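Local coordinates for uncharacterized protein (PDB 2RFR) that is of unknown function but has the cystatin-like NTF2 fold of SnoaL-like proteins, whose relatives often bind or convert small molecules in the pocket of a curved sheet, at residues Ala120-Phe125 against Arg136-Leu141; Leu40-Val45 against Lys59-Ile64; Cys81-Gly86 against Ser103-Cys108. All blocks are in the same frame, centred on the assembly; numbering follows the deposited sequence.

Overall arrangement
Interactions 1 and 3 are antiparallel strand pairings in the one sheet of this NTF2-like fold, meeting at neighbouring strands 112-128 and 96-109. All three contacts are buried. Interaction 1 lies nearest the centre of the chain, with buried polar groups, Asn121, Arg137 and Asn139, on one face. Interaction 3, at an outermost strand and furthest from that centre (about 13 Å between centres), is mostly apolar and borders the other two subunits. Interaction 2 pairs no strands and touches no other chain: it joins the turn at 40-45 to the start of helix 61-69 and meets interaction 1 where Trp44 packs on Trp123 and Arg137. Ser103 links interactions 1 and 3 through Asn121; 2 and 3 do not touch.

Interaction 1 (Ala120-Phe125 against Arg136-Leu141); sequences ANRWTF and RRENAL
Asn121, Trp123, Arg137 and Asn139 stand on one face of this antiparallel strand pair, and the side-chain polar bonds across it centre, in the conformers described, on a single atom, Asn121 OD1. NE and NH2 of Arg137 both donate to it, NH2 at 2.8 Å and NE at 2.9 Å from Asn121 OD1, with the oxygen in the guanidinium plane. Asn139 ND2 adds a third, nearly straight bond to Asn121 OD1 at 3.0 Å. All three donors stand above the plane of the Asn121 amide instead of on its lone pairs, while Asn121 ND2 is held by Ser103 OG. Three bonds thus satisfy one buried carbonyl oxygen, and the two from Arg137 orient its guanidinium.

The aromatic contact shares the same arginine. Arg137 is stretched out, its CG opposite the backbone N across the CA-CB bond (chi1 -180°), and lies alongside Trp123 with its guanidinium 14° from the indole plane. Its CD makes a CH-pi contact over the ring face, 3.6 Å from the centroid of the six-membered ring of Trp123. Tyr28 of helix 5-33 adds a cation-pi contact to Arg137.

On the other face, within segment 136-141, Arg136 NE forms a salt bridge to Glu138 OE2 (2.8 Å) and its NH1 forms a second, to Glu49.

The backbones join through the hydrogen-bonded pairs Ala120-Ala140 and Arg122-Glu138, together with Thr124 N to Arg136 O at 2.8 Å. A water bridges Arg122 O and Arg136 O. The two strands, 112-128 and 131-141, follow each other in the chain and form a beta hairpin in the curved sheet of the NTF2-like fold.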
# COMPACT_ATOMS: atom_id res chain seq x y z
N ALA A 120 -0.34 2.45 -14.68
CA ALA A 120 -0.12 1.02 -14.42
C ALA A 120 1.34 0.70 -14.47
O ALA A 120 2.10 1.32 -15.24
CB ALA A 120 -0.83 0.25 -15.51
N ASN A 121 1.75 -0.32 -13.70
CA ASN A 121 3.12 -0.80 -13.77
C ASN A 121 3.13 -2.31 -13.74
O ASN A 121 2.42 -2.93 -12.95
CB ASN A 121 3.96 -0.38 -12.55
CG ASN A 121 4.05 1.09 -12.35
OD1 ASN A 121 5.00 1.70 -12.76
ND2 ASN A 121 2.98 1.70 -11.82
N ARG A 122 4.02 -2.88 -14.53
CA ARG A 122 4.39 -4.27 -14.45
C ARG A 122 5.88 -4.36 -14.26
O ARG A 122 6.66 -3.76 -15.00
CB ARG A 122 4.04 -5.00 -15.76
CG ARG A 122 4.30 -6.51 -15.63
CD ARG A 122 3.97 -7.19 -16.90
NE ARG A 122 2.54 -7.30 -17.04
CZ ARG A 122 1.89 -8.42 -17.28
NH1 ARG A 122 2.52 -9.58 -17.40
NH2 ARG A 122 0.58 -8.36 -17.44
N TRP A 123 6.28 -5.11 -13.23
CA TRP A 123 7.69 -5.28 -12.85
C TRP A 123 8.04 -6.75 -12.97
O TRP A 123 7.23 -7.61 -12.63
CB TRP A 123 7.88 -4.91 -11.41
CG TRP A 123 7.65 -3.52 -10.94
CD1 TRP A 123 6.45 -2.89 -10.77
CD2 TRP A 123 8.65 -2.62 -10.44
NE1 TRP A 123 6.66 -1.67 -10.21
CE2 TRP A 123 7.98 -1.48 -9.95
CE3 TRP A 123 10.02 -2.67 -10.35
CZ2 TRP A 123 8.66 -0.43 -9.40
CZ3 TRP A 123 10.69 -1.62 -9.77
CH2 TRP A 123 10.01 -0.54 -9.27
N THR A 124 9.24 -7.04 -13.40
CA THR A 124 9.83 -8.37 -13.32
C THR A 124 11.06 -8.31 -12.47
O THR A 124 11.74 -7.28 -12.39
CB THR A 124 10.12 -8.93 -14.67
OG1 THR A 124 11.10 -8.13 -15.30
CG2 THR A 124 8.91 -9.07 -15.56
N PHE A 125 11.37 -9.45 -11.83
CA PHE A 125 12.47 -9.55 -10.87
C PHE A 125 13.20 -10.85 -11.07
O PHE A 125 12.65 -11.83 -11.57
CB PHE A 125 11.95 -9.50 -9.43
CG PHE A 125 11.10 -8.32 -9.09
CD1 PHE A 125 9.78 -8.34 -9.35
CD2 PHE A 125 11.64 -7.17 -8.59
CE1 PHE A 125 8.98 -7.24 -9.08
CE2 PHE A 125 10.86 -6.03 -8.31
CZ PHE A 125 9.52 -6.08 -8.59
N ARG A 136 13.00 -5.66 -15.29
CA ARG A 136 12.34 -4.69 -16.16
C ARG A 136 11.15 -4.12 -15.43
O ARG A 136 10.36 -4.83 -14.80
CB ARG A 136 11.90 -5.37 -17.46
CG ARG A 136 11.29 -4.42 -18.46
CD ARG A 136 11.17 -5.10 -19.84
NE ARG A 136 10.44 -4.33 -20.84
CZ ARG A 136 10.93 -3.46 -21.74
NH1 ARG A 136 12.19 -3.18 -21.80
NH2 ARG A 136 10.09 -2.83 -22.56
N ARG A 137 10.95 -2.80 -15.58
CA ARG A 137 9.71 -2.15 -15.15
C ARG A 137 9.14 -1.51 -16.40
O ARG A 137 9.86 -0.85 -17.15
CB ARG A 137 9.99 -1.06 -14.12
CG ARG A 137 8.74 -0.32 -13.61
CD ARG A 137 9.10 0.75 -12.64
NE ARG A 137 7.90 1.52 -12.29
CZ ARG A 137 7.94 2.53 -11.46
NH1 ARG A 137 9.06 2.93 -10.91
NH2 ARG A 137 6.82 3.13 -11.17
N GLU A 138 7.83 -1.68 -16.59
CA GLU A 138 7.10 -1.04 -17.67
C GLU A 138 5.95 -0.27 -17.03
O GLU A 138 5.24 -0.77 -16.19
CB GLU A 138 6.51 -2.10 -18.61
CG GLU A 138 7.56 -2.92 -19.37
CD GLU A 138 7.02 -4.10 -20.07
OE1 GLU A 138 6.01 -4.69 -19.66
OE2 GLU A 138 7.68 -4.53 -21.01
N ASN A 139 5.70 0.91 -17.58
CA ASN A 139 4.74 1.82 -17.04
C ASN A 139 3.99 2.52 -18.19
O ASN A 139 4.55 2.78 -19.26
CB ASN A 139 5.57 2.75 -16.11
CG ASN A 139 4.92 4.00 -15.73
OD1 ASN A 139 4.77 4.90 -16.54
ND2 ASN A 139 4.60 4.13 -14.44
N ALA A 140 2.69 2.77 -18.00
CA ALA A 140 1.88 3.46 -19.00
C ALA A 140 0.76 4.19 -18.25
O ALA A 140 0.27 3.74 -17.21
CB ALA A 140 1.29 2.49 -20.01
N LEU A 141 0.31 5.31 -18.80
CA LEU A 141 -0.75 6.09 -18.19
C LEU A 141 -2.10 5.40 -18.27
O LEU A 141 -2.47 4.92 -19.34
CB LEU A 141 -0.88 7.45 -18.90
CG LEU A 141 0.29 8.42 -18.74
CD1 LEU A 141 0.08 9.60 -19.68
CD2 LEU A 141 0.39 8.88 -17.28
O HOH W 1 8.21 -5.60 -16.70

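Interaction 2 (Leu40-Val45 against Lys59-Ile64); sequences LSELWV and KGRAAI
Arg61 and Ile64, one helical turn apart, make most of the contact with segment 40-45. Gly60 comes first, at the N-cap of helix 61-69, where its carbonyl oxygen accepts a helical bond from Ile64 N.

Arg61 then runs extended across the turn from Ser41 to Trp44. Its CB and carbonyl oxygen lie against Ser41, with Ser41 CB 3.3 Å from Arg61 O. The guanidinium donates twice to the backbone carbonyl of Trp44: NE is 2.9 Å and NH2 2.8 Å from Trp44 O. The NH2 approaches in the carbonyl plane and NE tilts 33° from it, so two bonds secure this one oxygen and orient the guanidinium. Glu42 CA lies over one guanidinium face, toward its rim, but the Glu42 carboxylate stays apart, its OE2 4.9 Å from Arg61 NH1.

Ile64 is directed toward segment 40-45. Its CD1 sits over the face of the Trp44 indole, 3.6 Å from the centroid of the five-membered ring in a CH-pi contact. CG2, anti to the backbone N, lies between Leu40 CD2, 3.6 Å from Ile64 CG2, and the six-membered ring of Trp44. Tyr28 of helix 5-33 touches Leu40 and Trp44.

A type I turn leads here from helix 37-41 into strand 44-45, and an arginine ties it to the N-terminal turn of helix 61-69, within the helical part packed on the sheet of the NTF2-like fold.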
# COMPACT_ATOMS: atom_id res chain seq x y z
N LEU A 40 18.56 4.14 -6.11
CA LEU A 40 17.38 3.76 -6.91
C LEU A 40 17.77 2.84 -8.07
O LEU A 40 17.14 1.81 -8.31
CB LEU A 40 16.65 5.01 -7.38
CG LEU A 40 15.42 4.82 -8.23
CD1 LEU A 40 14.41 5.93 -7.99
CD2 LEU A 40 15.78 4.73 -9.76
N SER A 41 18.84 3.18 -8.78
CA SER A 41 19.29 2.35 -9.89
C SER A 41 19.70 0.97 -9.44
O SER A 41 19.54 -0.01 -10.20
CB SER A 41 20.40 3.04 -10.67
OG SER A 41 21.67 3.00 -9.97
N GLU A 42 20.21 0.86 -8.21
CA GLU A 42 20.63 -0.42 -7.64
C GLU A 42 19.50 -1.30 -7.18
O GLU A 42 19.75 -2.45 -6.81
CB GLU A 42 21.66 -0.16 -6.53
CG GLU A 42 22.96 0.45 -7.07
CD GLU A 42 23.88 1.03 -6.04
OE1 GLU A 42 23.51 1.11 -4.84
OE2 GLU A 42 25.01 1.42 -6.46
N LEU A 43 18.26 -0.85 -7.27
CA LEU A 43 17.13 -1.76 -7.17
C LEU A 43 17.07 -2.75 -8.33
O LEU A 43 16.44 -3.81 -8.18
CB LEU A 43 15.83 -0.97 -7.09
CG LEU A 43 15.67 0.03 -5.94
CD1 LEU A 43 14.37 0.82 -6.16
CD2 LEU A 43 15.66 -0.67 -4.58
N TRP A 44 17.66 -2.37 -9.47
CA TRP A 44 17.74 -3.19 -10.66
C TRP A 44 19.04 -3.93 -10.77
O TRP A 44 20.07 -3.52 -10.23
CB TRP A 44 17.64 -2.29 -11.91
CG TRP A 44 16.23 -1.91 -12.38
CD1 TRP A 44 15.52 -2.45 -13.38
CD2 TRP A 44 15.43 -0.79 -11.85
NE1 TRP A 44 14.35 -1.78 -13.53
CE2 TRP A 44 14.27 -0.75 -12.62
CE3 TRP A 44 15.62 0.17 -10.86
CZ2 TRP A 44 13.28 0.21 -12.41
CZ3 TRP A 44 14.62 1.12 -10.65
CH2 TRP A 44 13.47 1.13 -11.44
N VAL A 45 19.00 -5.02 -11.52
CA VAL A 45 20.21 -5.68 -12.06
C VAL A 45 20.98 -4.67 -12.90
O VAL A 45 20.44 -3.65 -13.37
CB VAL A 45 19.88 -6.97 -12.82
CG1 VAL A 45 19.19 -7.98 -11.88
CG2 VAL A 45 19.09 -6.72 -14.09
N LYS A 59 18.14 1.88 -20.18
CA LYS A 59 18.79 0.57 -20.14
C LYS A 59 20.10 0.65 -19.38
O LYS A 59 21.01 1.39 -19.80
CB LYS A 59 19.04 0.06 -21.57
CG LYS A 59 17.78 0.12 -22.48
CD LYS A 59 17.93 -0.64 -23.75
CE LYS A 59 16.58 -0.80 -24.42
NZ LYS A 59 16.81 -1.47 -25.77
N GLY A 60 20.21 -0.11 -18.30
CA GLY A 60 21.37 -0.13 -17.47
C GLY A 60 21.27 0.85 -16.30
O GLY A 60 20.58 1.86 -16.36
N ARG A 61 22.03 0.57 -15.25
CA ARG A 61 21.92 1.34 -14.04
C ARG A 61 22.26 2.81 -14.29
O ARG A 61 21.63 3.68 -13.70
CB ARG A 61 22.80 0.76 -12.92
CG ARG A 61 22.23 -0.45 -12.32
CD ARG A 61 23.11 -0.94 -11.16
NE ARG A 61 22.55 -2.13 -10.55
CZ ARG A 61 23.21 -2.86 -9.71
NH1 ARG A 61 24.45 -2.51 -9.32
NH2 ARG A 61 22.64 -3.96 -9.24
N ALA A 62 23.27 3.12 -15.11
CA ALA A 62 23.65 4.50 -15.32
C ALA A 62 22.48 5.27 -15.92
O ALA A 62 22.18 6.40 -15.49
CB ALA A 62 24.91 4.64 -16.22
N ALA A 63 21.77 4.68 -16.88
CA ALA A 63 20.67 5.34 -17.54
C ALA A 63 19.48 5.53 -16.57
O ALA A 63 18.78 6.53 -16.62
CB ALA A 63 20.25 4.59 -18.79
N ILE A 64 19.25 4.54 -15.72
CA ILE A 64 18.16 4.63 -14.75
C ILE A 64 18.51 5.72 -13.75
O ILE A 64 17.67 6.57 -13.45
CB ILE A 64 17.88 3.27 -14.10
CG1 ILE A 64 17.34 2.24 -15.12
CG2 ILE A 64 16.90 3.47 -12.89
CD1 ILE A 64 17.23 0.82 -14.63

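Interaction 3 (Cys81-Gly86 against Ser103-Cys108); sequences CAHFLG and SVVFRC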
# COMPACT_ATOMS: atom_id res chain seq x y z
N CYS A 81 6.99 16.68 -5.07
CA CYS A 81 6.38 15.52 -5.69
C CYS A 81 6.42 14.31 -4.78
O CYS A 81 7.32 14.18 -3.95
CB CYS A 81 7.05 15.21 -7.01
SG CYS A 81 8.79 14.73 -6.97
N ALA A 82 5.48 13.43 -4.99
CA ALA A 82 5.45 12.11 -4.38
C ALA A 82 5.23 11.09 -5.46
O ALA A 82 4.26 11.15 -6.20
CB ALA A 82 4.33 12.01 -3.34
N HIS A 83 6.12 10.11 -5.51
CA HIS A 83 6.00 8.94 -6.39
C HIS A 83 5.39 7.86 -5.54
O HIS A 83 6.09 7.17 -4.78
CB HIS A 83 7.35 8.54 -6.99
CG HIS A 83 7.80 9.52 -8.03
ND1 HIS A 83 8.29 10.78 -7.74
CD2 HIS A 83 7.74 9.46 -9.38
CE1 HIS A 83 8.50 11.44 -8.87
NE2 HIS A 83 8.18 10.65 -9.89
N PHE A 84 4.06 7.80 -5.59
CA PHE A 84 3.26 6.98 -4.72
C PHE A 84 2.88 5.71 -5.43
O PHE A 84 2.05 5.69 -6.35
CB PHE A 84 2.03 7.78 -4.28
CG PHE A 84 1.34 7.28 -3.04
CD1 PHE A 84 0.97 5.96 -2.92
CD2 PHE A 84 0.97 8.12 -2.03
CE1 PHE A 84 0.30 5.53 -1.87
CE2 PHE A 84 0.29 7.68 -0.95
CZ PHE A 84 -0.07 6.40 -0.87
N LEU A 85 3.53 4.60 -5.04
CA LEU A 85 3.25 3.27 -5.61
C LEU A 85 2.36 2.56 -4.63
O LEU A 85 2.61 2.54 -3.43
CB LEU A 85 4.51 2.47 -5.91
CG LEU A 85 5.23 2.88 -7.19
CD1 LEU A 85 5.82 4.29 -7.16
CD2 LEU A 85 6.38 1.88 -7.46
N GLY A 86 1.29 1.96 -5.15
CA GLY A 86 0.36 1.25 -4.31
C GLY A 86 0.84 -0.15 -3.98
O GLY A 86 1.86 -0.62 -4.48
N SER A 103 0.71 3.39 -9.87
CA SER A 103 1.50 4.50 -9.34
C SER A 103 0.84 5.83 -9.66
O SER A 103 0.24 5.99 -10.72
CB SER A 103 2.93 4.43 -9.87
OG SER A 103 3.02 4.54 -11.29
N VAL A 104 0.92 6.73 -8.72
CA VAL A 104 0.47 8.09 -8.90
C VAL A 104 1.63 9.01 -8.59
O VAL A 104 2.25 8.86 -7.53
CB VAL A 104 -0.76 8.43 -8.00
CG1 VAL A 104 -1.19 9.88 -8.20
CG2 VAL A 104 -1.88 7.44 -8.28
N VAL A 105 1.88 9.95 -9.48
CA VAL A 105 2.79 11.03 -9.19
C VAL A 105 1.99 12.21 -8.75
O VAL A 105 1.24 12.79 -9.55
CB VAL A 105 3.71 11.40 -10.39
CG1 VAL A 105 4.67 12.50 -9.98
CG2 VAL A 105 4.43 10.18 -10.93
N PHE A 106 2.07 12.55 -7.47
CA PHE A 106 1.49 13.76 -6.95
C PHE A 106 2.45 14.93 -7.14
O PHE A 106 3.65 14.76 -6.96
CB PHE A 106 1.13 13.63 -5.47
CG PHE A 106 0.03 12.64 -5.20
CD1 PHE A 106 -1.31 13.02 -5.26
CD2 PHE A 106 0.33 11.31 -4.89
CE1 PHE A 106 -2.27 12.07 -5.04
CE2 PHE A 106 -0.64 10.38 -4.66
CZ PHE A 106 -1.96 10.77 -4.72
N ARG A 107 1.96 16.09 -7.53
CA ARG A 107 2.76 17.25 -7.75
C ARG A 107 2.11 18.44 -7.09
O ARG A 107 0.88 18.63 -7.20
CB ARG A 107 2.88 17.51 -9.25
CG ARG A 107 3.76 18.70 -9.66
CD ARG A 107 3.64 18.92 -11.16
NE ARG A 107 4.42 20.08 -11.58
CZ ARG A 107 4.13 20.88 -12.58
NH1 ARG A 107 3.10 20.65 -13.36
NH2 ARG A 107 4.89 21.91 -12.82
N CYS A 108 2.92 19.27 -6.44
CA CYS A 108 2.46 20.54 -5.89
C CYS A 108 2.57 21.59 -6.94
O CYS A 108 3.68 21.79 -7.49
CB CYS A 108 3.26 20.85 -4.63
SG CYS A 108 2.73 22.33 -3.76
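His83 and Val105 project side by side from the same face of this antiparallel pair, and the valine lies over the imidazole. Val105 CG1 stands over one face of the His83 ring, 4.2 Å from its centroid, in a CH-pi contact. The other methyl, Val105 CG2, lies 3.7 Å from His83 CD2. Pointing CG away from its carbonyl carbon (chi1 -72°) brings the end of the histidine back toward the neighbouring strand, and His83 ND1 is hydrogen-bonded to Asp33 OD1. Further along this face Leu85 CG rests on Ser103 CB at 3.9 Å.

On the opposite face Phe84, in the conformer described, and Phe106 form neither a stack nor an edge-to-face pair. The touching part of Phe84 is chiefly its CB, which approaches the edge of the Phe106 ring in plane, 3.7 Å from Phe106 CE2. Within its own strand, Phe106 has Val104 CG1 over one ring face. Ala82 CB lies 4.2 Å from Phe106 CB.

Two hydrogen-bonded pairs, Ala82 with Phe106 and Phe84 with Val104, set this register; Val104 N to Phe84 O is 2.8 Å.

The two strands form the hairpin 81-93 and 96-109. Helix 71-79 lies on the His83 and Val105 face through Leu76, and Leu85 faces Trp123 and Ile25. The face of Ala82, Phe84 and Phe106 is turned to the third subunit, with Val104 reaching Phe106 of the second subunit, while strand 112-128 continues the sheet beyond strand 96-109.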